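Local coordinates for protein glutathione s-transferase S2 (PDB 5H5L) that probably joins glutathione to electrophilic substrates as a sigma-class glutathione transferase and acts as a glutathione-requiring prostaglandin D synthase, at residues F9-L14 and L160-T165; P17-L22 and K191-K196; Q63-A68 and D153-S158. All blocks are in the same frame, centred on the assembly; numbering follows the deposited sequence.

Interaction 1. Residues F9-L14 and L160-T165; sequences FNFAGL and LEFMTT. With GSH (glutathione), chain E.
Phe162 lays one face of its ring against bare backbone: CA of Gly13 sits over that face, and Gly13 N comes within 3.4 Å of Phe162 CD1. The ring can reach across because CG is anti to the backbone N of Phe162 (chi1 -174°), which sends the side chain from the last turns of helix 151-164 to the loop 9-14. Ala12 meets the same ring at its edge, with CB 4.1 Å from Phe162 CD1. Phe11 touches the far part of the ring, CD1 lying 3.4 Å from Phe162 CE1; the two phenyls meet rim to rim, their planes 35° apart, and neither covers the other. No hydrogen bond joins the two segments, so the contact is wholly van der Waals. Just beyond Gly13, the backbone N-H of Leu14 is hydrogen-bonded to the hydroxyl of Tyr8, a glutathione-binding residue. Leu14 turns to the ligand, its CD1 3.6 Å from SG2 of glutathione. The arrangement is that of the glutathione transferase fold, where the loop after the first strand of the thioredoxin-like domain runs past the thiol and rests on a helix of the all-helical domain.

Interaction 2. Residues P17-L22 and K191-K196; sequences PIRWML and KAWIEK
Trp20 and Trp193 meet at the pyrrole ends of their indoles, where CD1 of Trp20 comes within 3.5 Å of CD1 of Trp193. Their five-membered rings have centroids 5.1 Å apart and planes at 63°, an oblique meeting that is neither a stack nor a true edge-to-face pair. The two indoles leave their helices differently. Trp193 has CG anti to its own N (chi1 168°), which carries the ring straight over to helix 15-25, whereas in Trp20 CG lies beside the N (chi1 -72°) and the indole runs along the interface. Its benzo end therefore reaches Ile194, with CZ2 4.0 Å from Ile194 CD1. Arg19 approaches from the same side of the Trp193 plane, at the benzo end: its CB rests 3.9 Å above the plane, offset toward the rim, and CD approaches CZ2 of Trp193 to 3.7 Å. From CG to NE the arginine chain is extended, taking the guanidinium past the indole to the carbonyl oxygens of Phe9 and Phe11 and to salt bridges with Asp31 and Glu16. The short helical segments approach to 9.9 Å between axes. Both indole N-H groups give their hydrogen to Glu16 OE2, so one carboxylate oxygen ties together two rings from different domains. The chemistry is thus an apolar aromatic seam whose buried polar atoms are paired, probably stabilising Glu16 as an anion.

Interaction 3. Residues Q63-A68 and D153-S158; sequences QSTAIA and DIYFIS. With GSH (glutathione), chain E.
Tyr155 gives its hydroxyl proton to Ser64, with OH 2.8 Å from Ser64 OG, and Ser64 OG in turn gives its own to O11 of glutathione at 2.7 Å. This chain of two hydrogen bonds links the helical domain, through Ser64, to the ligand carboxylate. In Ser64, OG stands between the backbone N and the carbonyl carbon (chi1 64°), so the hydroxyl and the backbone N-H grip the same carboxylate: N of Ser64 lies 2.9 Å from O12 of glutathione, with an angle of 157° at the hydrogen. Next door, Gln63 OE1 accepts from the glutathione amine N1 at 2.8 Å, while NE2 of Gln63 bonds to Asp97 and Thr94 of the second subunit. Ser64 OG lies in the plane of the Tyr155 ring, at its edge. Thr65 OG1 is 3.0 Å from Tyr155 OH, a weak bond at most, and has a stronger partner in Asn96; Arg99 also bonds the tyrosine hydroxyl. Farther back the contact is apolar, with Ala68 CB 3.8 Å from Tyr155 CD1. The helix axes are 10.9 Å apart here, a gap that the long tyrosine spans. Ser64 opens helix 64-75, whose N-terminal end would favour a negative charge. This is the site for the gamma-glutamyl end of glutathione in the glutathione transferase fold, completed across the dimer interface, where Asp97 of the second subunit is itself hydrogen-bonded to the ligand.

Overall arrangement
All three contacts join the thioredoxin-like domain to the all-helical domain, and their centres lie about 12 Å from one another. Interactions 1 and 3 share helix 151-164 and meet the same glutathione at different points, the loop 9-14 near its thiol and Gln63 and Ser64 at its gamma-glutamyl end. Interaction 2 does not touch the ligand; the side chain of Arg19 is about 10 Å from glutathione. Arg19 ties interaction 2 to the loop of interaction 1, NH1 of Arg19 being 2.7 Å from Phe11 O. Pro17 packs on the tyrosine of interaction 3, CB lying 3.6 Å from Tyr155 CD1. Along the chain, interaction 3 is nested inside both other loops, while interactions 1 and 2 cross.

Interaction 1. Residues F9-L14 and L160-T165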
loop_
_atom_site.group_PDB
_atom_site.type_symbol
_atom_site.label_atom_id
_atom_site.label_comp_id
_atom_site.label_asym_id
_atom_site.label_seq_id
_atom_site.Cartn_x
_atom_site.Cartn_y
_atom_site.Cartn_z
ATOM N N PHE B 9 -4.679 -2.976 -18.780
ATOM C CA PHE B 9 -4.989 -4.080 -19.661
ATOM C C PHE B 9 -6.491 -4.152 -19.938
ATOM O O PHE B 9 -7.316 -3.474 -19.306
ATOM C CB PHE B 9 -4.506 -5.380 -19.046
ATOM C CG PHE B 9 -3.017 -5.480 -18.913
ATOM C CD1 PHE B 9 -2.211 -5.542 -20.030
ATOM C CD2 PHE B 9 -2.426 -5.546 -17.666
ATOM C CE1 PHE B 9 -0.825 -5.660 -19.909
ATOM C CE2 PHE B 9 -1.042 -5.663 -17.535
ATOM C CZ PHE B 9 -0.247 -5.715 -18.659
ATOM N N ASN B 10 -6.845 -4.995 -20.911
ATOM C CA ASN B 10 -8.246 -5.198 -21.287
ATOM C C ASN B 10 -8.864 -6.285 -20.403
ATOM O O ASN B 10 -9.194 -7.385 -20.842
ATOM C CB ASN B 10 -8.359 -5.537 -22.773
ATOM C CG ASN B 10 -9.642 -4.993 -23.414
ATOM O OD1 ASN B 10 -10.682 -4.844 -22.761
ATOM N ND2 ASN B 10 -9.567 -4.699 -24.709
ATOM N N PHE B 11 -8.927 -5.962 -19.112
ATOM C CA PHE B 11 -9.795 -6.626 -18.149
ATOM C C PHE B 11 -9.911 -5.733 -16.914
ATOM O O PHE B 11 -9.404 -4.605 -16.883
ATOM C CB PHE B 11 -9.298 -8.034 -17.808
ATOM C CG PHE B 11 -7.889 -8.108 -17.274
ATOM C CD1 PHE B 11 -7.652 -8.185 -15.912
ATOM C CD2 PHE B 11 -6.805 -8.183 -18.143
ATOM C CE1 PHE B 11 -6.354 -8.291 -15.412
ATOM C CE2 PHE B 11 -5.499 -8.291 -17.656
ATOM C CZ PHE B 11 -5.274 -8.343 -16.290
ATOM N N ALA B 12 -10.611 -6.237 -15.899
ATOM C CA ALA B 12 -10.887 -5.460 -14.698
ATOM C C ALA B 12 -9.615 -5.244 -13.889
ATOM O O ALA B 12 -9.058 -4.145 -13.904
ATOM C CB ALA B 12 -11.956 -6.160 -13.852
ATOM N N GLY B 13 -9.161 -6.284 -13.191
ATOM C CA GLY B 13 -7.928 -6.238 -12.421
ATOM C C GLY B 13 -7.844 -4.980 -11.584
ATOM O O GLY B 13 -8.833 -4.535 -10.986
ATOM N N LEU B 14 -6.649 -4.386 -11.558
ATOM C CA LEU B 14 -6.395 -3.148 -10.829
ATOM C C LEU B 14 -6.836 -1.888 -11.556
ATOM O O LEU B 14 -6.808 -0.796 -10.969
ATOM C CB LEU B 14 -4.897 -3.043 -10.517
ATOM C CG LEU B 14 -4.434 -4.062 -9.478
ATOM C CD1 LEU B 14 -2.932 -3.928 -9.184
ATOM C CD2 LEU B 14 -5.253 -3.876 -8.201
ATOM N N LEU B 160 -12.644 -7.720 -5.527
ATOM C CA LEU B 160 -13.264 -9.010 -5.192
ATOM C C LEU B 160 -14.078 -9.564 -6.361
ATOM O O LEU B 160 -14.115 -10.780 -6.587
ATOM C CB LEU B 160 -14.156 -8.878 -3.964
ATOM C CG LEU B 160 -13.463 -8.742 -2.621
ATOM C CD1 LEU B 160 -14.477 -8.767 -1.524
ATOM C CD2 LEU B 160 -12.428 -9.829 -2.386
ATOM N N GLU B 161 -14.742 -8.685 -7.108
ATOM C CA GLU B 161 -15.480 -9.109 -8.291
ATOM C C GLU B 161 -14.563 -9.849 -9.254
ATOM O O GLU B 161 -14.926 -10.888 -9.808
ATOM C CB GLU B 161 -16.113 -7.878 -8.942
ATOM C CG GLU B 161 -16.487 -8.033 -10.393
ATOM C CD GLU B 161 -17.207 -6.811 -10.896
ATOM O OE1 GLU B 161 -16.644 -6.090 -11.744
ATOM O OE2 GLU B 161 -18.322 -6.551 -10.399
ATOM N N PHE B 162 -13.349 -9.355 -9.425
ATOM C CA PHE B 162 -12.390 -10.069 -10.240
ATOM C C PHE B 162 -12.150 -11.471 -9.702
ATOM O O PHE B 162 -12.031 -12.424 -10.471
ATOM C CB PHE B 162 -11.085 -9.280 -10.301
ATOM C CG PHE B 162 -10.065 -9.860 -11.232
ATOM C CD1 PHE B 162 -10.073 -9.518 -12.570
ATOM C CD2 PHE B 162 -9.092 -10.744 -10.771
ATOM C CE1 PHE B 162 -9.124 -10.043 -13.444
ATOM C CE2 PHE B 162 -8.149 -11.270 -11.634
ATOM C CZ PHE B 162 -8.166 -10.914 -12.975
ATOM N N MET B 163 -12.055 -11.622 -8.386
ATOM C CA MET B 163 -11.859 -12.956 -7.836
ATOM C C MET B 163 -13.044 -13.859 -8.137
ATOM O O MET B 163 -12.879 -15.060 -8.354
ATOM C CB MET B 163 -11.666 -12.891 -6.334
ATOM C CG MET B 163 -10.365 -12.257 -5.889
ATOM S SD MET B 163 -10.246 -12.260 -4.096
ATOM C CE MET B 163 -10.545 -13.976 -3.694
ATOM N N THR B 164 -14.254 -13.312 -8.090
ATOM C CA THR B 164 -15.426 -14.110 -8.395
ATOM C C THR B 164 -15.366 -14.682 -9.810
ATOM O O THR B 164 -16.002 -15.702 -10.077
ATOM C CB THR B 164 -16.686 -13.273 -8.175
ATOM O OG1 THR B 164 -16.739 -12.871 -6.803
ATOM C CG2 THR B 164 -17.916 -14.071 -8.424
ATOM N N THR B 165 -14.570 -14.106 -10.709
ATOM C CA THR B 165 -14.464 -14.700 -12.040
ATOM C C THR B 165 -13.647 -15.985 -12.042
ATOM O O THR B 165 -13.774 -16.776 -12.983
ATOM C CB THR B 165 -13.865 -13.707 -13.033
ATOM O OG1 THR B 165 -12.485 -13.490 -12.731
ATOM C CG2 THR B 165 -14.637 -12.375 -13.008
HETATM N N1 GSH E . 1.125 -1.601 -6.609
HETATM C CA1 GSH E . 0.716 -1.475 -8.002
HETATM C C1 GSH E . -0.716 -0.916 -8.052
HETATM O O11 GSH E . -1.515 -1.157 -7.090
HETATM O O12 GSH E . -1.116 -0.227 -9.039
HETATM C CB1 GSH E . 0.689 -2.881 -8.661
HETATM C CG1 GSH E . 0.509 -2.682 -10.158
HETATM C CD1 GSH E . 0.638 -4.062 -10.880
HETATM O OE1 GSH E . 0.934 -5.045 -10.291
HETATM N N2 GSH E . 0.381 -4.110 -12.322
HETATM C CA2 GSH E . 0.474 -5.394 -13.007
HETATM C C2 GSH E . 1.392 -5.245 -14.206
HETATM O O2 GSH E . 1.584 -4.174 -14.677
HETATM C CB2 GSH E . -0.910 -5.738 -13.508
HETATM S SG2 GSH E . -2.075 -5.836 -12.152
HETATM N N3 GSH E . 1.980 -6.442 -14.785
HETATM C CA3 GSH E . 2.830 -6.330 -15.966
HETATM C C3 GSH E . 4.291 -6.435 -15.575
HETATM O O31 GSH E . 4.632 -6.534 -14.374
HETATM O O32 GSH E . 5.134 -6.424 -16.486
#

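Interaction 2. Residues P17-L22 and K191-K196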
loop_
_atom_site.group_PDB
_atom_site.type_symbol
_atom_site.label_atom_id
_atom_site.label_comp_id
_atom_site.label_asym_id
_atom_site.label_seq_id
_atom_site.Cartn_x
_atom_site.Cartn_y
_atom_site.Cartn_z
ATOM N N PRO B 17 -10.949 -0.538 -10.027
ATOM C CA PRO B 17 -11.215 0.437 -8.976
ATOM C C PRO B 17 -11.119 1.861 -9.466
ATOM O O PRO B 17 -11.927 2.704 -9.058
ATOM C CB PRO B 17 -10.164 0.103 -7.910
ATOM C CG PRO B 17 -9.287 -0.868 -8.476
ATOM C CD PRO B 17 -9.929 -1.519 -9.622
ATOM N N ILE B 18 -10.184 2.157 -10.371
ATOM C CA ILE B 18 -10.084 3.524 -10.865
ATOM C C ILE B 18 -11.244 3.840 -11.805
ATOM O O ILE B 18 -11.850 4.917 -11.735
ATOM C CB ILE B 18 -8.718 3.731 -11.544
ATOM C CG1 ILE B 18 -7.577 3.531 -10.534
ATOM C CG2 ILE B 18 -8.631 5.133 -12.127
ATOM C CD1 ILE B 18 -6.237 3.303 -11.149
ATOM N N ARG B 19 -11.596 2.894 -12.682
ATOM C CA ARG B 19 -12.762 3.104 -13.542
ATOM C C ARG B 19 -14.027 3.323 -12.719
ATOM O O ARG B 19 -14.834 4.217 -13.023
ATOM C CB ARG B 19 -12.937 1.912 -14.491
ATOM C CG ARG B 19 -11.791 1.684 -15.484
ATOM C CD ARG B 19 -11.882 0.306 -16.144
ATOM N NE ARG B 19 -10.780 -0.009 -17.052
ATOM C CZ ARG B 19 -10.152 -1.175 -17.103
ATOM N NH1 ARG B 19 -10.487 -2.167 -16.284
ATOM N NH2 ARG B 19 -9.160 -1.354 -17.965
ATOM N N TRP B 20 -14.229 2.518 -11.667
ATOM C CA TRP B 20 -15.416 2.714 -10.843
ATOM C C TRP B 20 -15.393 4.061 -10.155
ATOM O O TRP B 20 -16.425 4.723 -10.055
ATOM C CB TRP B 20 -15.572 1.613 -9.781
ATOM C CG TRP B 20 -15.973 0.264 -10.321
ATOM C CD1 TRP B 20 -15.874 -0.160 -11.608
ATOM C CD2 TRP B 20 -16.535 -0.840 -9.578
ATOM N NE1 TRP B 20 -16.329 -1.457 -11.719
ATOM C CE2 TRP B 20 -16.735 -1.892 -10.487
ATOM C CE3 TRP B 20 -16.867 -1.039 -8.237
ATOM C CZ2 TRP B 20 -17.250 -3.110 -10.110
ATOM C CZ3 TRP B 20 -17.386 -2.260 -7.861
ATOM C CH2 TRP B 20 -17.590 -3.270 -8.798
ATOM N N MET B 21 -14.235 4.477 -9.629
ATOM C CA MET B 21 -14.168 5.774 -8.951
ATOM C C MET B 21 -14.437 6.918 -9.924
ATOM O O MET B 21 -15.133 7.888 -9.589
ATOM C CB MET B 21 -12.803 5.949 -8.283
ATOM C CG MET B 21 -12.607 5.130 -6.998
ATOM S SD MET B 21 -13.884 5.396 -5.781
ATOM C CE MET B 21 -13.755 7.115 -5.492
ATOM N N LEU B 22 -13.899 6.826 -11.121
ATOM C CA LEU B 22 -14.142 7.888 -12.100
ATOM C C LEU B 22 -15.608 7.895 -12.522
ATOM O O LEU B 22 -16.208 8.966 -12.683
ATOM C CB LEU B 22 -13.228 7.699 -13.302
ATOM C CG LEU B 22 -11.732 7.968 -13.065
ATOM C CD1 LEU B 22 -10.968 7.475 -14.225
ATOM C CD2 LEU B 22 -11.505 9.450 -12.897
ATOM N N LYS B 191 -23.273 0.940 -11.219
ATOM C CA LYS B 191 -24.193 0.077 -11.957
ATOM C C LYS B 191 -24.151 0.361 -13.454
ATOM O O LYS B 191 -24.010 -0.548 -14.279
ATOM C CB LYS B 191 -25.603 0.312 -11.415
ATOM C CG LYS B 191 -26.589 -0.802 -11.703
ATOM C CD LYS B 191 -27.918 -0.496 -11.038
ATOM C CE LYS B 191 -28.919 -1.611 -11.283
ATOM N NZ LYS B 191 -29.276 -1.704 -12.717
ATOM N N ALA B 192 -24.319 1.623 -13.816
ATOM C CA ALA B 192 -24.194 2.034 -15.207
ATOM C C ALA B 192 -22.891 1.546 -15.816
ATOM O O ALA B 192 -22.876 0.957 -16.904
ATOM C CB ALA B 192 -24.283 3.556 -15.300
ATOM N N TRP B 193 -21.768 1.809 -15.136
ATOM C CA TRP B 193 -20.483 1.401 -15.687
ATOM C C TRP B 193 -20.452 -0.092 -15.923
ATOM O O TRP B 193 -19.966 -0.561 -16.953
ATOM C CB TRP B 193 -19.326 1.808 -14.755
ATOM C CG TRP B 193 -18.107 1.126 -15.197
ATOM C CD1 TRP B 193 -17.555 0.004 -14.677
ATOM C CD2 TRP B 193 -17.319 1.480 -16.325
ATOM N NE1 TRP B 193 -16.455 -0.362 -15.404
ATOM C CE2 TRP B 193 -16.282 0.539 -16.420
ATOM C CE3 TRP B 193 -17.389 2.508 -17.268
ATOM C CZ2 TRP B 193 -15.326 0.588 -17.428
ATOM C CZ3 TRP B 193 -16.429 2.565 -18.249
ATOM C CH2 TRP B 193 -15.417 1.606 -18.328
ATOM N N ILE B 194 -20.956 -0.856 -14.966
ATOM C CA ILE B 194 -20.965 -2.303 -15.100
ATOM C C ILE B 194 -21.787 -2.707 -16.316
ATOM O O ILE B 194 -21.428 -3.636 -17.045
ATOM C CB ILE B 194 -21.503 -2.934 -13.801
ATOM C CG1 ILE B 194 -20.480 -2.730 -12.661
ATOM C CG2 ILE B 194 -21.835 -4.404 -14.017
ATOM C CD1 ILE B 194 -21.061 -2.899 -11.307
ATOM N N GLU B 195 -22.893 -2.004 -16.558
ATOM C CA GLU B 195 -23.761 -2.354 -17.677
ATOM C C GLU B 195 -23.101 -2.024 -19.007
ATOM O O GLU B 195 -23.168 -2.820 -19.952
ATOM C CB GLU B 195 -25.097 -1.622 -17.558
ATOM C CG GLU B 195 -26.011 -2.157 -16.478
ATOM C CD GLU B 195 -27.130 -1.185 -16.162
ATOM O OE1 GLU B 195 -27.164 -0.107 -16.798
ATOM O OE2 GLU B 195 -27.960 -1.485 -15.273
ATOM N N LYS B 196 -22.462 -0.857 -19.105
ATOM C CA LYS B 196 -21.899 -0.430 -20.376
ATOM C C LYS B 196 -20.460 -0.880 -20.573
ATOM O O LYS B 196 -19.974 -0.858 -21.709
ATOM C CB LYS B 196 -22.002 1.097 -20.517
ATOM C CG LYS B 196 -20.840 1.929 -19.946
ATOM C CD LYS B 196 -20.852 3.339 -20.487
ATOM C CE LYS B 196 -19.537 4.047 -20.196
ATOM N NZ LYS B 196 -19.351 5.280 -21.019
#

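Interaction 3. Residues Q63-A68 and D153-S158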
loop_
_atom_site.group_PDB
_atom_site.type_symbol
_atom_site.label_atom_id
_atom_site.label_comp_id
_atom_site.label_asym_id
_atom_site.label_seq_id
_atom_site.Cartn_x
_atom_site.Cartn_y
_atom_site.Cartn_z
ATOM N N GLN B 63 -0.063 3.708 -9.289
ATOM C CA GLN B 63 -0.483 3.115 -8.021
ATOM C C GLN B 63 -1.982 3.188 -7.793
ATOM O O GLN B 63 -2.519 4.242 -7.449
ATOM C CB GLN B 63 0.277 3.761 -6.854
ATOM C CG GLN B 63 1.762 3.420 -6.976
ATOM C CD GLN B 63 2.028 1.906 -6.872
ATOM O OE1 GLN B 63 1.226 1.144 -6.325
ATOM N NE2 GLN B 63 3.154 1.479 -7.406
ATOM N N SER B 64 -2.637 2.027 -7.925
ATOM C CA SER B 64 -4.095 1.941 -7.888
ATOM C C SER B 64 -4.649 2.455 -6.566
ATOM O O SER B 64 -5.655 3.171 -6.551
ATOM C CB SER B 64 -4.550 0.495 -8.117
ATOM O OG SER B 64 -4.107 -0.354 -7.071
ATOM N N THR B 65 -3.999 2.108 -5.453
ATOM C CA THR B 65 -4.498 2.553 -4.152
ATOM C C THR B 65 -4.366 4.066 -3.990
ATOM O O THR B 65 -5.315 4.728 -3.550
ATOM C CB THR B 65 -3.774 1.835 -3.009
ATOM O OG1 THR B 65 -3.899 0.412 -3.153
ATOM C CG2 THR B 65 -4.377 2.184 -1.670
ATOM N N ALA B 66 -3.187 4.628 -4.320
ATOM C CA ALA B 66 -2.991 6.070 -4.190
ATOM C C ALA B 66 -4.012 6.830 -5.023
ATOM O O ALA B 66 -4.555 7.871 -4.590
ATOM C CB ALA B 66 -1.568 6.462 -4.622
ATOM N N ILE B 67 -4.246 6.347 -6.236
ATOM C CA ILE B 67 -5.180 7.024 -7.141
ATOM C C ILE B 67 -6.607 6.889 -6.631
ATOM O O ILE B 67 -7.371 7.859 -6.623
ATOM C CB ILE B 67 -5.036 6.442 -8.556
ATOM C CG1 ILE B 67 -3.649 6.755 -9.123
ATOM C CG2 ILE B 67 -6.187 6.942 -9.461
ATOM C CD1 ILE B 67 -3.279 5.987 -10.373
ATOM N N ALA B 68 -6.983 5.693 -6.173
ATOM C CA ALA B 68 -8.332 5.498 -5.637
ATOM C C ALA B 68 -8.623 6.444 -4.476
ATOM O O ALA B 68 -9.725 7.017 -4.386
ATOM C CB ALA B 68 -8.496 4.042 -5.214
ATOM N N ASP B 153 -14.435 0.868 0.127
ATOM C CA ASP B 153 -15.472 -0.093 -0.276
ATOM C C ASP B 153 -15.431 -0.345 -1.779
ATOM O O ASP B 153 -15.555 -1.485 -2.247
ATOM C CB ASP B 153 -16.858 0.433 0.127
ATOM C CG ASP B 153 -16.992 0.665 1.619
ATOM O OD1 ASP B 153 -16.691 -0.269 2.393
ATOM O OD2 ASP B 153 -17.356 1.798 2.021
ATOM N N ILE B 154 -15.260 0.711 -2.555
ATOM C CA ILE B 154 -15.255 0.583 -3.997
ATOM C C ILE B 154 -14.027 -0.165 -4.475
ATOM O O ILE B 154 -14.119 -1.022 -5.346
ATOM C CB ILE B 154 -15.399 1.993 -4.583
ATOM C CG1 ILE B 154 -16.833 2.474 -4.267
ATOM C CG2 ILE B 154 -15.167 1.994 -6.076
ATOM C CD1 ILE B 154 -17.088 3.926 -4.565
ATOM N N TYR B 155 -12.868 0.119 -3.890
ATOM C CA TYR B 155 -11.663 -0.612 -4.247
ATOM C C TYR B 155 -11.814 -2.092 -3.911
ATOM O O TYR B 155 -11.519 -2.964 -4.729
ATOM C CB TYR B 155 -10.489 0.029 -3.500
ATOM C CG TYR B 155 -9.114 -0.439 -3.881
ATOM C CD1 TYR B 155 -8.359 0.271 -4.813
ATOM C CD2 TYR B 155 -8.535 -1.546 -3.267
ATOM C CE1 TYR B 155 -7.070 -0.120 -5.140
ATOM C CE2 TYR B 155 -7.258 -1.947 -3.600
ATOM C CZ TYR B 155 -6.533 -1.216 -4.545
ATOM O OH TYR B 155 -5.267 -1.619 -4.875
ATOM N N PHE B 156 -12.296 -2.377 -2.705
ATOM C CA PHE B 156 -12.443 -3.747 -2.203
ATOM C C PHE B 156 -13.370 -4.572 -3.106
ATOM O O PHE B 156 -12.997 -5.655 -3.593
ATOM C CB PHE B 156 -12.957 -3.614 -0.767
ATOM C CG PHE B 156 -13.218 -4.900 -0.023
ATOM C CD1 PHE B 156 -12.204 -5.790 0.270
ATOM C CD2 PHE B 156 -14.470 -5.142 0.504
ATOM C CE1 PHE B 156 -12.476 -6.956 1.025
ATOM C CE2 PHE B 156 -14.717 -6.269 1.250
ATOM C CZ PHE B 156 -13.735 -7.164 1.504
ATOM N N ILE B 157 -14.561 -4.054 -3.374
ATOM C CA ILE B 157 -15.578 -4.785 -4.153
ATOM C C ILE B 157 -15.175 -4.931 -5.611
ATOM O O ILE B 157 -15.367 -5.992 -6.218
ATOM C CB ILE B 157 -16.951 -4.087 -4.013
ATOM C CG1 ILE B 157 -17.453 -4.119 -2.585
ATOM C CG2 ILE B 157 -17.997 -4.791 -4.871
ATOM C CD1 ILE B 157 -17.403 -5.506 -1.961
ATOM N N SER B 158 -14.580 -3.891 -6.206
ATOM C CA SER B 158 -14.189 -4.018 -7.605
ATOM C C SER B 158 -13.160 -5.117 -7.777
ATOM O O SER B 158 -13.218 -5.879 -8.748
ATOM C CB SER B 158 -13.664 -2.680 -8.142
ATOM O OG SER B 158 -12.427 -2.371 -7.536
HETATM N N1 GSH E . 1.125 -1.601 -6.609
HETATM C CA1 GSH E . 0.716 -1.475 -8.002
HETATM C C1 GSH E . -0.716 -0.916 -8.052
HETATM O O11 GSH E . -1.515 -1.157 -7.090
HETATM O O12 GSH E . -1.116 -0.227 -9.039
HETATM C CB1 GSH E . 0.689 -2.881 -8.661
HETATM C CG1 GSH E . 0.509 -2.682 -10.158
HETATM C CD1 GSH E . 0.638 -4.062 -10.880
HETATM O OE1 GSH E . 0.934 -5.045 -10.291
HETATM N N2 GSH E . 0.381 -4.110 -12.322
HETATM C CA2 GSH E . 0.474 -5.394 -13.007
HETATM C C2 GSH E . 1.392 -5.245 -14.206
HETATM O O2 GSH E . 1.584 -4.174 -14.677
HETATM C CB2 GSH E . -0.910 -5.738 -13.508
HETATM S SG2 GSH E . -2.075 -5.836 -12.152
HETATM N N3 GSH E . 1.980 -6.442 -14.785
HETATM C CA3 GSH E . 2.830 -6.330 -15.966
HETATM C C3 GSH E . 4.291 -6.435 -15.575
HETATM O O31 GSH E . 4.632 -6.534 -14.374
HETATM O O32 GSH E . 5.134 -6.424 -16.486
#